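Local coordinates for hypothetical protein (PDB 3V4H) that probably forms hexameric rings that serve as the tube component of a type VI secretion system, as in other Hcp-family proteins, at residues Glu48-Gln60 and Ala75-Ala89. Numbering follows the deposited sequence. Where two conformers were deposited one is given.
Sequences EIQVLAWNWDVAQ and ASVSDFCFAHYIDKA
Strand 53-59 runs antiparallel to residues 76-85, its axis 4.6 Å from that of strand 80-85, in two ladders one residue out of step: Asn55 and Cys81 exchange both backbone bonds, as do Ala59 and Ser76. The register slips at Ser78, where Ser78 O takes the indole N-H of Trp56 instead of a backbone N-H. With CG anti to the backbone N (chi1 -173°), the ring is carried toward the partner strand and NE1 donates to Ser78 O at 2.6 Å; the oxygen lies in the indole plane, but the N-H sits above the carbonyl plane and the bond is bent to 139°. Ser78 N reaches Asp57 O almost straight. Val77 CG1 abuts the benzo edge of the same indole, and Val58 CG2 lies over one face, toward its rim. On that side, Phe80 touches Trp54 rim to rim, CE1 to CE3 at 3.4 Å with planes 22° apart, while the CB of Trp56 meets Phe80 CD1 at 3.8 Å; Phe108, Phe125 and Phe151 enlarge this aromatic core. Toward the other end, Leu52 sets CD1 squarely over the ring centre of Tyr85, a CH-pi contact of 3.7 Å to the centroid. A water bridges Gln50 O and Tyr85 N where the strands part. Ile49 CG2 packs 3.6 Å from ND1 of His84, whose imidazole is fixed: ND1 donates to Asp87 OD2 (2.9 Å), and NE2 is hydrogen-bonded with Glu147. The outer edge of strand 53-59 pairs with a strand of a second subunit, continuing the sheet between neighbours as expected of an Hcp ring. The chemistry is divided: aromatic and aliphatic groups pack the face bearing Trp54 and Phe82, while a buried indole N-H and a doubly held histidine satisfy their polar needs at the break and the end of the ladder.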
loop_
_atom_site.group_PDB
_atom_site.type_symbol
_atom_site.label_atom_id
_atom_site.label_comp_id
_atom_site.label_asym_id
_atom_site.label_seq_id
_atom_site.Cartn_x
_atom_site.Cartn_y
_atom_site.Cartn_z
ATOM N N GLU A 48 -26.061 24.725 8.473
ATOM C CA GLU A 48 -24.675 24.660 8.114
ATOM C C GLU A 48 -24.359 23.240 7.614
ATOM O O GLU A 48 -25.236 22.346 7.586
ATOM C CB GLU A 48 -23.819 25.011 9.318
ATOM C CG GLU A 48 -24.064 26.431 9.826
ATOM C CD GLU A 48 -23.227 26.797 11.034
ATOM O OE1 GLU A 48 -22.164 26.169 11.274
ATOM O OE2 GLU A 48 -23.633 27.742 11.721
ATOM N N ILE A 49 -23.106 23.036 7.230
ATOM C CA ILE A 49 -22.668 21.737 6.687
ATOM C C ILE A 49 -21.990 20.893 7.756
ATOM O O ILE A 49 -21.017 21.318 8.377
ATOM C CB ILE A 49 -21.718 21.916 5.480
ATOM C CG1 ILE A 49 -22.413 22.708 4.371
ATOM C CG2 ILE A 49 -21.318 20.552 4.927
ATOM C CD1 ILE A 49 -21.516 23.539 3.460
ATOM N N GLN A 50 -22.483 19.682 7.968
ATOM C CA GLN A 50 -21.809 18.737 8.873
ATOM C C GLN A 50 -20.580 18.128 8.222
ATOM O O GLN A 50 -20.653 17.588 7.111
ATOM C CB GLN A 50 -22.759 17.613 9.300
ATOM C CG GLN A 50 -24.026 18.202 9.855
ATOM C CD GLN A 50 -24.616 17.435 11.012
ATOM O OE1 GLN A 50 -25.107 18.041 11.961
ATOM N NE2 GLN A 50 -24.581 16.096 10.935
ATOM N N VAL A 51 -19.459 18.170 8.931
ATOM C CA VAL A 51 -18.186 17.718 8.388
ATOM C C VAL A 51 -17.876 16.332 8.947
ATOM O O VAL A 51 -18.029 16.067 10.149
ATOM C CB VAL A 51 -17.064 18.698 8.717
ATOM C CG1 VAL A 51 -15.715 18.186 8.268
ATOM C CG2 VAL A 51 -17.341 20.028 8.011
ATOM N N LEU A 52 -17.390 15.480 8.057
ATOM C CA LEU A 52 -17.003 14.104 8.371
ATOM C C LEU A 52 -15.509 14.001 8.597
ATOM O O LEU A 52 -15.057 13.169 9.346
ATOM C CB LEU A 52 -17.398 13.216 7.161
ATOM C CG LEU A 52 -18.908 13.143 6.805
ATOM C CD1 LEU A 52 -19.170 12.247 5.589
ATOM C CD2 LEU A 52 -19.717 12.676 8.009
ATOM N N ALA A 53 -14.699 14.844 7.950
ATOM C CA ALA A 53 -13.252 14.711 8.112
ATOM C C ALA A 53 -12.647 15.967 7.499
ATOM O O ALA A 53 -13.373 16.662 6.764
ATOM C CB ALA A 53 -12.748 13.445 7.333
ATOM N N TRP A 54 -11.427 16.289 7.886
ATOM C CA TRP A 54 -10.734 17.486 7.396
ATOM C C TRP A 54 -9.264 17.415 7.558
ATOM O O TRP A 54 -8.755 16.639 8.336
ATOM C CB TRP A 54 -11.248 18.759 8.116
ATOM C CG TRP A 54 -10.933 18.782 9.579
ATOM C CD1 TRP A 54 -11.531 18.037 10.585
ATOM C CD2 TRP A 54 -9.913 19.575 10.259
ATOM N NE1 TRP A 54 -10.959 18.315 11.783
ATOM C CE2 TRP A 54 -9.991 19.231 11.658
ATOM C CE3 TRP A 54 -8.999 20.513 9.858
ATOM C CZ2 TRP A 54 -9.152 19.815 12.613
ATOM C CZ3 TRP A 54 -8.161 21.107 10.822
ATOM C CH2 TRP A 54 -8.245 20.780 12.148
ATOM N N ASN A 55 -8.532 18.286 6.860
ATOM C CA ASN A 55 -7.145 18.373 7.110
ATOM C C ASN A 55 -6.623 19.652 6.472
ATOM O O ASN A 55 -7.346 20.255 5.705
ATOM C CB ASN A 55 -6.401 17.136 6.609
ATOM C CG ASN A 55 -6.542 16.956 5.116
ATOM O OD1 ASN A 55 -5.953 17.701 4.331
ATOM N ND2 ASN A 55 -7.327 15.979 4.721
ATOM N N TRP A 56 -5.456 20.090 6.937
ATOM C CA TRP A 56 -4.850 21.360 6.555
ATOM C C TRP A 56 -3.439 21.352 7.038
ATOM O O TRP A 56 -3.149 20.850 8.147
ATOM C CB TRP A 56 -5.581 22.516 7.256
ATOM C CG TRP A 56 -5.102 23.824 6.747
ATOM C CD1 TRP A 56 -4.885 24.169 5.429
ATOM C CD2 TRP A 56 -4.696 25.003 7.523
ATOM N NE1 TRP A 56 -4.406 25.452 5.334
ATOM C CE2 TRP A 56 -4.256 25.996 6.561
ATOM C CE3 TRP A 56 -4.663 25.317 8.866
ATOM C CZ2 TRP A 56 -3.811 27.259 6.948
ATOM C CZ3 TRP A 56 -4.194 26.583 9.253
ATOM C CH2 TRP A 56 -3.797 27.537 8.307
ATOM N N ASP A 57 -2.519 21.845 6.237
ATOM C CA ASP A 57 -1.148 21.988 6.739
ATOM C C ASP A 57 -0.373 23.157 6.223
ATOM O O ASP A 57 -0.696 23.744 5.235
ATOM C CB ASP A 57 -0.328 20.752 6.508
ATOM C CG ASP A 57 -0.201 20.432 5.093
ATOM O OD1 ASP A 57 -0.831 21.156 4.329
ATOM O OD2 ASP A 57 0.510 19.438 4.782
ATOM N N VAL A 58 0.698 23.412 6.950
ATOM C CA VAL A 58 1.554 24.522 6.778
ATOM C C VAL A 58 2.965 24.006 7.039
ATOM O O VAL A 58 3.217 23.245 8.005
ATOM C CB VAL A 58 1.151 25.587 7.817
ATOM C CG1 VAL A 58 2.264 26.566 8.050
ATOM C CG2 VAL A 58 -0.144 26.276 7.395
ATOM N N ALA A 59 3.883 24.433 6.193
ATOM C CA ALA A 59 5.253 23.965 6.234
ATOM C C ALA A 59 6.197 25.113 5.906
ATOM O O ALA A 59 5.868 25.995 5.108
ATOM C CB ALA A 59 5.443 22.830 5.242
ATOM N N GLN A 60 7.368 25.100 6.526
ATOM C CA GLN A 60 8.366 26.132 6.290
ATOM C C GLN A 60 9.565 25.486 5.586
ATOM O O GLN A 60 10.251 24.651 6.166
ATOM C CB GLN A 60 8.752 26.761 7.621
ATOM C CG GLN A 60 9.464 28.074 7.496
ATOM C CD GLN A 60 8.586 29.171 6.933
ATOM O OE1 GLN A 60 8.810 29.635 5.814
ATOM N NE2 GLN A 60 7.570 29.577 7.697
ATOM N N ALA A 75 5.768 30.899 4.751
ATOM C CA ALA A 75 5.198 29.586 4.909
ATOM C C ALA A 75 4.497 29.132 3.625
ATOM O O ALA A 75 3.933 29.951 2.906
ATOM C CB ALA A 75 4.219 29.610 6.071
ATOM N N SER A 76 4.573 27.829 3.341
ATOM C CA SER A 76 3.692 27.168 2.367
ATOM C C SER A 76 2.478 26.627 3.106
ATOM O O SER A 76 2.621 25.755 3.984
ATOM C CB SER A 76 4.395 26.001 1.651
ATOM O OG SER A 76 5.238 26.495 0.610
ATOM N N VAL A 77 1.308 27.141 2.727
ATOM C CA VAL A 77 0.056 26.947 3.429
ATOM C C VAL A 77 -0.897 26.178 2.523
ATOM O O VAL A 77 -1.263 26.685 1.492
ATOM C CB VAL A 77 -0.582 28.307 3.750
ATOM C CG1 VAL A 77 -1.877 28.138 4.516
ATOM C CG2 VAL A 77 0.398 29.185 4.533
ATOM N N SER A 78 -1.340 24.985 2.922
ATOM C CA SER A 78 -2.206 24.202 2.027
ATOM C C SER A 78 -3.662 24.709 1.946
ATOM O O SER A 78 -4.093 25.556 2.732
ATOM C CB SER A 78 -2.136 22.711 2.362
ATOM O OG SER A 78 -2.915 22.380 3.537
ATOM N N ASP A 79 -4.397 24.205 0.957
ATOM C CA ASP A 79 -5.821 24.435 0.824
ATOM C C ASP A 79 -6.409 23.790 2.032
ATOM O O ASP A 79 -5.822 22.854 2.499
ATOM C CB ASP A 79 -6.358 23.698 -0.420
ATOM C CG ASP A 79 -6.048 24.452 -1.716
ATOM O OD1 ASP A 79 -5.630 25.598 -1.616
ATOM O OD2 ASP A 79 -6.255 23.911 -2.821
ATOM N N PHE A 80 -7.495 24.315 2.577
ATOM C CA PHE A 80 -8.260 23.591 3.640
ATOM C C PHE A 80 -9.060 22.572 2.882
ATOM O O PHE A 80 -9.486 22.853 1.760
ATOM C CB PHE A 80 -9.178 24.534 4.427
ATOM C CG PHE A 80 -9.782 23.914 5.677
ATOM C CD1 PHE A 80 -9.071 23.844 6.864
ATOM C CD2 PHE A 80 -11.054 23.413 5.641
ATOM C CE1 PHE A 80 -9.651 23.313 7.987
ATOM C CE2 PHE A 80 -11.629 22.874 6.770
ATOM C CZ PHE A 80 -10.916 22.796 7.924
ATOM N N CYS A 81 -9.191 21.373 3.484
ATOM C CA CYS A 81 -9.869 20.200 2.945
ATOM C C CYS A 81 -10.936 19.760 3.939
ATOM O O CYS A 81 -10.688 19.786 5.168
ATOM C CB CYS A 81 -8.887 19.010 2.801
ATOM S SG CYS A 81 -7.722 19.120 1.401
ATOM N N PHE A 82 -12.128 19.440 3.433
ATOM C CA PHE A 82 -13.137 18.721 4.239
ATOM C C PHE A 82 -13.980 17.838 3.356
ATOM O O PHE A 82 -14.061 18.062 2.134
ATOM C CB PHE A 82 -14.033 19.662 5.048
ATOM C CG PHE A 82 -15.015 20.431 4.259
ATOM C CD1 PHE A 82 -16.322 19.980 4.123
ATOM C CD2 PHE A 82 -14.680 21.662 3.709
ATOM C CE1 PHE A 82 -17.258 20.703 3.388
ATOM C CE2 PHE A 82 -15.588 22.380 2.957
ATOM C CZ PHE A 82 -16.882 21.905 2.794
ATOM N N ALA A 83 -14.599 16.864 4.013
ATOM C CA ALA A 83 -15.549 15.907 3.488
ATOM C C ALA A 83 -16.926 16.087 4.127
ATOM O O ALA A 83 -17.050 16.286 5.360
ATOM C CB ALA A 83 -15.067 14.476 3.818
ATOM N N HIS A 84 -17.979 15.938 3.329
ATOM C CA HIS A 84 -19.370 15.857 3.836
ATOM C C HIS A 84 -20.170 14.911 2.968
ATOM O O HIS A 84 -19.733 14.544 1.892
ATOM C CB HIS A 84 -20.025 17.271 3.866
ATOM C CG HIS A 84 -20.283 17.862 2.493
ATOM N ND1 HIS A 84 -21.505 18.273 2.094
ATOM C CD2 HIS A 84 -19.444 18.017 1.395
ATOM C CE1 HIS A 84 -21.428 18.669 0.813
ATOM N NE2 HIS A 84 -20.172 18.531 0.397
ATOM N N TYR A 85 -21.344 14.476 3.432
ATOM C CA TYR A 85 -22.270 13.783 2.555
ATOM C C TYR A 85 -22.763 14.704 1.458
ATOM O O TYR A 85 -22.813 15.935 1.639
ATOM C CB TYR A 85 -23.451 13.272 3.356
ATOM C CG TYR A 85 -23.054 12.164 4.295
ATOM C CD1 TYR A 85 -22.412 11.030 3.812
ATOM C CD2 TYR A 85 -23.294 12.265 5.657
ATOM C CE1 TYR A 85 -22.011 10.008 4.659
ATOM C CE2 TYR A 85 -22.940 11.231 6.520
ATOM C CZ TYR A 85 -22.291 10.112 6.018
ATOM O OH TYR A 85 -21.922 9.094 6.874
ATOM N N ILE A 86 -23.128 14.123 0.320
ATOM C CA ILE A 86 -23.678 14.929 -0.777
ATOM C C ILE A 86 -24.985 15.464 -0.245
ATOM O O ILE A 86 -25.777 14.726 0.339
ATOM C CB ILE A 86 -23.785 14.179 -2.110
ATOM C CG1 ILE A 86 -22.350 13.965 -2.658
ATOM C CG2 ILE A 86 -24.630 14.969 -3.147
ATOM C CD1 ILE A 86 -22.287 12.993 -3.818
ATOM N N ASP A 87 -25.139 16.779 -0.332
ATOM C CA ASP A 87 -26.252 17.426 0.306
ATOM C C ASP A 87 -26.641 18.695 -0.452
ATOM O O ASP A 87 -26.177 18.928 -1.568
ATOM C CB ASP A 87 -25.967 17.681 1.802
ATOM C CG ASP A 87 -24.732 18.547 2.056
ATOM O OD1 ASP A 87 -24.287 19.316 1.183
ATOM O OD2 ASP A 87 -24.170 18.422 3.165
ATOM N N LYS A 88 -27.526 19.466 0.179
ATOM C CA LYS A 88 -28.021 20.774 -0.288
ATOM C C LYS A 88 -26.910 21.734 -0.765
ATOM O O LYS A 88 -27.081 22.447 -1.754
ATOM C CB LYS A 88 -28.841 21.364 0.870
ATOM C CG LYS A 88 -29.431 22.731 0.698
ATOM C CD LYS A 88 -30.315 23.074 1.884
ATOM C CE LYS A 88 -30.956 24.417 1.636
ATOM N NZ LYS A 88 -31.645 24.982 2.824
ATOM N N ALA A 89 -25.759 21.703 -0.105
ATOM C CA ALA A 89 -24.614 22.537 -0.477
ATOM C C ALA A 89 -23.874 22.100 -1.742
ATOM O O ALA A 89 -23.280 22.934 -2.412
ATOM C CB ALA A 89 -23.637 22.610 0.677
HETATM O O HOH W 1 -21.962 15.532 6.030
#